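PDB 4JJJ: cellulose 1,4-beta-cellobiosidase from Thermobifida fusca, which probably cleaves cellulose chains to release cellobiose, this chain being the family 48 glycoside hydrolase catalytic domain of a longer cellulase. Local coordinates for residues 497-510 / 521-535. The protein carries 1 engineered substitution. Numbering follows the deposited sequence. Where two conformers were deposited one is given.
Sequences QDVGVTAALAKTLM and ALATAEGLLDALLAH. With ZN (zinc ion), chain X; ZN (zinc ion), chain S; NA (sodium ion), chain J; BGC (beta-D-glucopyranose), chain B.
Ala506 and Ala525 bring helices 499-510 and 521-533 together, their CA atoms 4.4 Å apart. Two methyl side chains let the backbones come this close: Ala525 CB rests 3.6 Å from Ala506 O and equally near Met510 CG. From there the helices splay, running antiparallel at 150°, and larger side chains fill the widening gap. Leu532 wedges its CD2 against Val499 CB and Thr502 CG2, while its CD1 reaches Ala503 CB, 4.1 Å off. Thr502 suits a helix facing leucines: chi1 of -60° sets OG1 beside the backbone N and CG2 anti to it, which turns the methyl to Leu528 and Leu532 and lets OG1 donate to Asp498 O at 2.7 Å, from above the carbonyl plane. The two consecutive antiparallel helices make a helical hairpin within the (α/α)6 fold of family 48, with helices 416-432 and 620-637 packed against 499-510. Toward the turn, Leu505 CD2 meets Leu528 CD1 at 3.7 Å, and Leu509 sends CD1 across to Thr524 CG2 and CD2 to Ala521 CB. Met510, its chain bent at the last torsion, meets Leu529 tip to tip, SD to CD1, 4.0 Å. Asp498 caps helix 499-510 through OD1, nearly straight from Val501 N (174°) and weakly from Gly500 N; its OD2 lies 2.7 Å from glucose O6 in the glycan pocket. On helix 521-533, Glu526 OE2 binds a zinc ion together with His633, and Asp530 holds a sodium ion through its carboxylate; in the conformer given, His535 ND1 binds another zinc ion, a site it shares with Gln461, beside Gln497, whose NE2 donates to Phe463 O and Gln461 O.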
loop_
_atom_site.group_PDB
_atom_site.type_symbol
_atom_site.label_atom_id
_atom_site.label_comp_id
_atom_site.label_asym_id
_atom_site.label_seq_id
_atom_site.Cartn_x
_atom_site.Cartn_y
_atom_site.Cartn_z
ATOM N N GLN A 497 -8.199 -18.601 6.642
ATOM C CA GLN A 497 -7.683 -19.287 5.473
ATOM C C GLN A 497 -7.336 -18.299 4.291
ATOM O O GLN A 497 -7.465 -18.615 3.116
ATOM C CB GLN A 497 -8.711 -20.329 4.999
ATOM C CG GLN A 497 -8.892 -21.455 6.018
ATOM C CD GLN A 497 -9.616 -22.614 5.406
ATOM O OE1 GLN A 497 -10.639 -22.429 4.750
ATOM N NE2 GLN A 497 -9.132 -23.817 5.640
ATOM N N ASP A 498 -6.953 -17.097 4.663
ATOM C CA ASP A 498 -6.684 -16.056 3.666
ATOM C C ASP A 498 -5.574 -16.570 2.751
ATOM O O ASP A 498 -4.485 -16.756 3.190
ATOM C CB ASP A 498 -6.330 -14.779 4.387
ATOM C CG ASP A 498 -6.068 -13.657 3.507
ATOM O OD1 ASP A 498 -5.380 -13.815 2.477
ATOM O OD2 ASP A 498 -6.445 -12.487 3.863
ATOM N N VAL A 499 -5.919 -16.679 1.486
ATOM C CA VAL A 499 -5.005 -17.408 0.568
ATOM C C VAL A 499 -3.793 -16.522 0.219
ATOM O O VAL A 499 -2.736 -17.056 -0.113
ATOM C CB VAL A 499 -5.692 -17.977 -0.670
ATOM C CG1 VAL A 499 -6.773 -18.986 -0.214
ATOM C CG2 VAL A 499 -6.288 -16.877 -1.548
ATOM N N GLY A 500 -3.999 -15.208 0.219
ATOM C CA GLY A 500 -2.928 -14.247 -0.084
ATOM C C GLY A 500 -1.884 -14.301 1.029
ATOM O O GLY A 500 -0.652 -14.385 0.803
ATOM N N VAL A 501 -2.366 -14.223 2.260
ATOM C CA VAL A 501 -1.508 -14.262 3.433
ATOM C C VAL A 501 -0.787 -15.622 3.461
ATOM O O VAL A 501 0.373 -15.703 3.753
ATOM C CB VAL A 501 -2.348 -14.070 4.725
ATOM C CG1 VAL A 501 -1.495 -14.422 5.956
ATOM C CG2 VAL A 501 -2.884 -12.683 4.760
ATOM N N THR A 502 -1.520 -16.663 3.165
ATOM C CA THR A 502 -0.982 -18.015 3.117
ATOM C C THR A 502 0.199 -18.088 2.161
ATOM O O THR A 502 1.236 -18.625 2.487
ATOM C CB THR A 502 -2.069 -19.062 2.830
ATOM O OG1 THR A 502 -3.053 -18.994 3.888
ATOM C CG2 THR A 502 -1.484 -20.475 2.743
ATOM N N ALA A 503 0.020 -17.597 0.955
ATOM C CA ALA A 503 1.081 -17.677 -0.059
ATOM C C ALA A 503 2.314 -16.883 0.354
ATOM O O ALA A 503 3.424 -17.355 0.168
ATOM C CB ALA A 503 0.492 -17.248 -1.362
ATOM N N ALA A 504 2.117 -15.695 0.951
ATOM C CA ALA A 504 3.242 -14.909 1.386
ATOM C C ALA A 504 3.946 -15.607 2.546
ATOM O O ALA A 504 5.187 -15.554 2.661
ATOM C CB ALA A 504 2.754 -13.508 1.792
ATOM N N LEU A 505 3.215 -16.253 3.441
ATOM C CA LEU A 505 3.816 -16.990 4.539
ATOM C C LEU A 505 4.640 -18.169 3.971
ATOM O O LEU A 505 5.787 -18.371 4.362
ATOM C CB LEU A 505 2.731 -17.462 5.503
ATOM C CG LEU A 505 3.224 -18.323 6.668
ATOM C CD1 LEU A 505 4.292 -17.584 7.456
ATOM C CD2 LEU A 505 2.019 -18.740 7.498
ATOM N N ALA A 506 4.083 -18.898 3.031
ATOM C CA ALA A 506 4.768 -20.008 2.411
ATOM C C ALA A 506 6.077 -19.501 1.783
ATOM O O ALA A 506 7.143 -20.161 1.945
ATOM C CB ALA A 506 3.955 -20.651 1.370
ATOM N N LYS A 507 6.050 -18.361 1.058
ATOM C CA LYS A 507 7.277 -17.854 0.455
ATOM C C LYS A 507 8.308 -17.471 1.492
ATOM O O LYS A 507 9.517 -17.730 1.336
ATOM C CB LYS A 507 6.966 -16.750 -0.485
ATOM C CG LYS A 507 6.350 -17.196 -1.813
ATOM C CD LYS A 507 6.155 -16.073 -2.759
ATOM C CE LYS A 507 4.968 -15.169 -2.395
ATOM N NZ LYS A 507 5.106 -13.783 -3.004
ATOM N N THR A 508 7.855 -16.749 2.504
ATOM C CA THR A 508 8.766 -16.322 3.528
ATOM C C THR A 508 9.541 -17.508 4.075
ATOM O O THR A 508 10.778 -17.456 4.219
ATOM C CB THR A 508 7.974 -15.657 4.731
ATOM O OG1 THR A 508 7.345 -14.500 4.231
ATOM C CG2 THR A 508 8.869 -15.161 5.806
ATOM N N LEU A 509 8.820 -18.552 4.358
ATOM C CA LEU A 509 9.395 -19.776 4.913
ATOM C C LEU A 509 10.351 -20.494 3.921
ATOM O O LEU A 509 11.402 -20.974 4.323
ATOM C CB LEU A 509 8.271 -20.735 5.380
ATOM C CG LEU A 509 7.457 -20.184 6.597
ATOM C CD1 LEU A 509 6.277 -21.057 6.909
ATOM C CD2 LEU A 509 8.325 -20.033 7.808
ATOM N N MET A 510 9.988 -20.508 2.667
ATOM C CA MET A 510 10.821 -21.135 1.624
ATOM C C MET A 510 12.144 -20.390 1.438
ATOM O O MET A 510 13.189 -21.064 1.405
ATOM C CB MET A 510 10.057 -21.199 0.312
ATOM C CG MET A 510 9.049 -22.374 0.301
ATOM S SD MET A 510 8.361 -22.655 -1.339
ATOM C CE MET A 510 7.558 -21.103 -1.746
ATOM N N ALA A 521 10.850 -25.058 8.845
ATOM C CA ALA A 521 10.349 -23.989 7.948
ATOM C C ALA A 521 9.903 -24.565 6.606
ATOM O O ALA A 521 8.829 -24.212 6.049
ATOM C CB ALA A 521 11.332 -22.863 7.752
ATOM N N LEU A 522 10.742 -25.395 5.989
ATOM C CA LEU A 522 10.393 -25.931 4.692
ATOM C C LEU A 522 9.160 -26.839 4.812
ATOM O O LEU A 522 8.281 -26.783 3.946
ATOM C CB LEU A 522 11.515 -26.754 4.081
ATOM C CG LEU A 522 11.203 -27.236 2.619
ATOM C CD1 LEU A 522 10.692 -26.181 1.671
ATOM C CD2 LEU A 522 12.448 -27.921 2.074
ATOM N N ALA A 523 9.115 -27.628 5.889
ATOM C CA ALA A 523 7.939 -28.515 6.069
ATOM C C ALA A 523 6.630 -27.762 6.193
ATOM O O ALA A 523 5.621 -28.126 5.587
ATOM C CB ALA A 523 8.137 -29.521 7.189
ATOM N N THR A 524 6.648 -26.659 6.884
ATOM C CA THR A 524 5.459 -25.796 6.994
ATOM C C THR A 524 5.072 -25.236 5.647
ATOM O O THR A 524 3.913 -25.260 5.280
ATOM C CB THR A 524 5.673 -24.694 8.077
ATOM O OG1 THR A 524 6.045 -25.362 9.295
ATOM C CG2 THR A 524 4.471 -23.820 8.322
ATOM N N ALA A 525 6.060 -24.661 4.940
ATOM C CA ALA A 525 5.819 -24.113 3.624
ATOM C C ALA A 525 5.187 -25.143 2.702
ATOM O O ALA A 525 4.220 -24.858 1.990
ATOM C CB ALA A 525 7.108 -23.618 3.028
ATOM N N GLU A 526 5.739 -26.363 2.737
ATOM C CA GLU A 526 5.255 -27.387 1.818
ATOM C C GLU A 526 3.786 -27.703 2.158
ATOM O O GLU A 526 2.971 -27.906 1.235
ATOM C CB GLU A 526 6.056 -28.673 1.957
ATOM C CG GLU A 526 7.476 -28.601 1.442
ATOM C CD GLU A 526 7.663 -28.628 -0.083
ATOM O OE1 GLU A 526 6.767 -28.273 -0.880
ATOM O OE2 GLU A 526 8.787 -29.053 -0.496
ATOM N N GLY A 527 3.440 -27.741 3.450
ATOM C CA GLY A 527 2.068 -27.981 3.878
ATOM C C GLY A 527 1.101 -26.891 3.469
ATOM O O GLY A 527 -0.002 -27.143 3.073
ATOM N N LEU A 528 1.588 -25.639 3.517
ATOM C CA LEU A 528 0.815 -24.500 2.997
ATOM C C LEU A 528 0.578 -24.540 1.471
ATOM O O LEU A 528 -0.540 -24.305 0.990
ATOM C CB LEU A 528 1.465 -23.184 3.402
ATOM C CG LEU A 528 1.498 -22.917 4.918
ATOM C CD1 LEU A 528 2.228 -21.646 5.204
ATOM C CD2 LEU A 528 0.064 -22.919 5.499
ATOM N N LEU A 529 1.576 -24.944 0.691
ATOM C CA LEU A 529 1.390 -25.030 -0.740
ATOM C C LEU A 529 0.399 -26.176 -1.074
ATOM O O LEU A 529 -0.438 -26.033 -1.925
ATOM C CB LEU A 529 2.726 -25.345 -1.421
ATOM C CG LEU A 529 3.821 -24.282 -1.368
ATOM C CD1 LEU A 529 5.080 -24.790 -2.095
ATOM C CD2 LEU A 529 3.319 -22.979 -1.877
ATOM N N ASP A 530 0.466 -27.273 -0.325
ATOM C CA ASP A 530 -0.494 -28.343 -0.538
ATOM C C ASP A 530 -1.893 -27.820 -0.257
ATOM O O ASP A 530 -2.849 -28.189 -0.947
ATOM C CB ASP A 530 -0.237 -29.497 0.416
ATOM C CG ASP A 530 0.955 -30.334 0.068
ATOM O OD1 ASP A 530 1.385 -30.268 -1.062
ATOM O OD2 ASP A 530 1.435 -31.091 0.958
ATOM N N ALA A 531 -2.033 -27.100 0.862
ATOM C CA ALA A 531 -3.313 -26.524 1.269
ATOM C C ALA A 531 -3.893 -25.634 0.209
ATOM O O ALA A 531 -5.064 -25.709 -0.129
ATOM C CB ALA A 531 -3.118 -25.790 2.588
ATOM N N LEU A 532 -3.073 -24.772 -0.398
ATOM C CA LEU A 532 -3.499 -23.924 -1.506
ATOM C C LEU A 532 -4.000 -24.776 -2.620
ATOM O O LEU A 532 -5.023 -24.493 -3.207
ATOM C CB LEU A 532 -2.423 -22.933 -1.936
ATOM C CG LEU A 532 -2.045 -21.862 -0.859
ATOM C CD1 LEU A 532 -0.798 -21.095 -1.197
ATOM C CD2 LEU A 532 -3.176 -20.866 -0.692
ATOM N N LEU A 533 -3.278 -25.821 -2.992
ATOM C CA LEU A 533 -3.692 -26.656 -4.135
ATOM C C LEU A 533 -5.024 -27.347 -3.889
ATOM O O LEU A 533 -5.798 -27.555 -4.825
ATOM C CB LEU A 533 -2.545 -27.652 -4.480
ATOM C CG LEU A 533 -1.375 -27.097 -5.271
ATOM C CD1 LEU A 533 -0.374 -28.268 -5.326
ATOM C CD2 LEU A 533 -1.732 -26.574 -6.676
ATOM N N ALA A 534 -5.297 -27.596 -2.630
ATOM C CA ALA A 534 -6.526 -28.255 -2.211
ATOM C C ALA A 534 -7.738 -27.414 -2.340
ATOM O O ALA A 534 -8.865 -27.952 -2.241
ATOM C CB ALA A 534 -6.385 -28.766 -0.787
ATOM N N HIS A 535 -7.558 -26.098 -2.505
ATOM C CA HIS A 535 -8.661 -25.129 -2.633
ATOM C C HIS A 535 -8.751 -24.461 -4.046
ATOM O O HIS A 535 -9.309 -23.380 -4.214
ATOM C CB HIS A 535 -8.594 -24.121 -1.492
ATOM C CG HIS A 535 -8.736 -24.776 -0.155
ATOM N ND1 HIS A 535 -9.954 -25.052 0.425
ATOM C CD2 HIS A 535 -7.805 -25.189 0.734
ATOM C CE1 HIS A 535 -9.758 -25.638 1.581
ATOM N NE2 HIS A 535 -8.464 -25.693 1.813
HETATM ZN ZN ZN X . -11.919 -25.037 -0.197
HETATM ZN ZN ZN S . 8.758 -29.225 -2.421
HETATM NA NA NA J . 3.500 -31.376 -1.075
HETATM C C2 BGC B . -7.799 -7.923 6.280
HETATM C C3 BGC B . -7.667 -6.859 5.196
HETATM C C4 BGC B . -7.216 -7.492 3.864
HETATM C C5 BGC B . -7.968 -8.773 3.455
HETATM C C6 BGC B . -7.281 -9.548 2.328
HETATM C C1 BGC B . -8.596 -9.107 5.787
HETATM O O1 BGC B . -8.594 -10.092 6.872
HETATM O O2 BGC B . -8.452 -7.229 7.395
HETATM O O3 BGC B . -6.743 -5.840 5.592
HETATM O O4 BGC B . -7.335 -6.578 2.772
HETATM O O5 BGC B . -8.052 -9.665 4.566
HETATM O O6 BGC B . -6.027 -10.061 2.700
HETATM O O HOH W 1 4.122 -29.049 -1.069
HETATM O O HOH W 2 7.397 -30.592 -3.118
HETATM O O HOH W 3 6.032 -31.751 -1.708
HETATM O O HOH W 4 4.075 -31.744 0.713
HETATM O O HOH W 5 2.471 -33.076 -0.500
#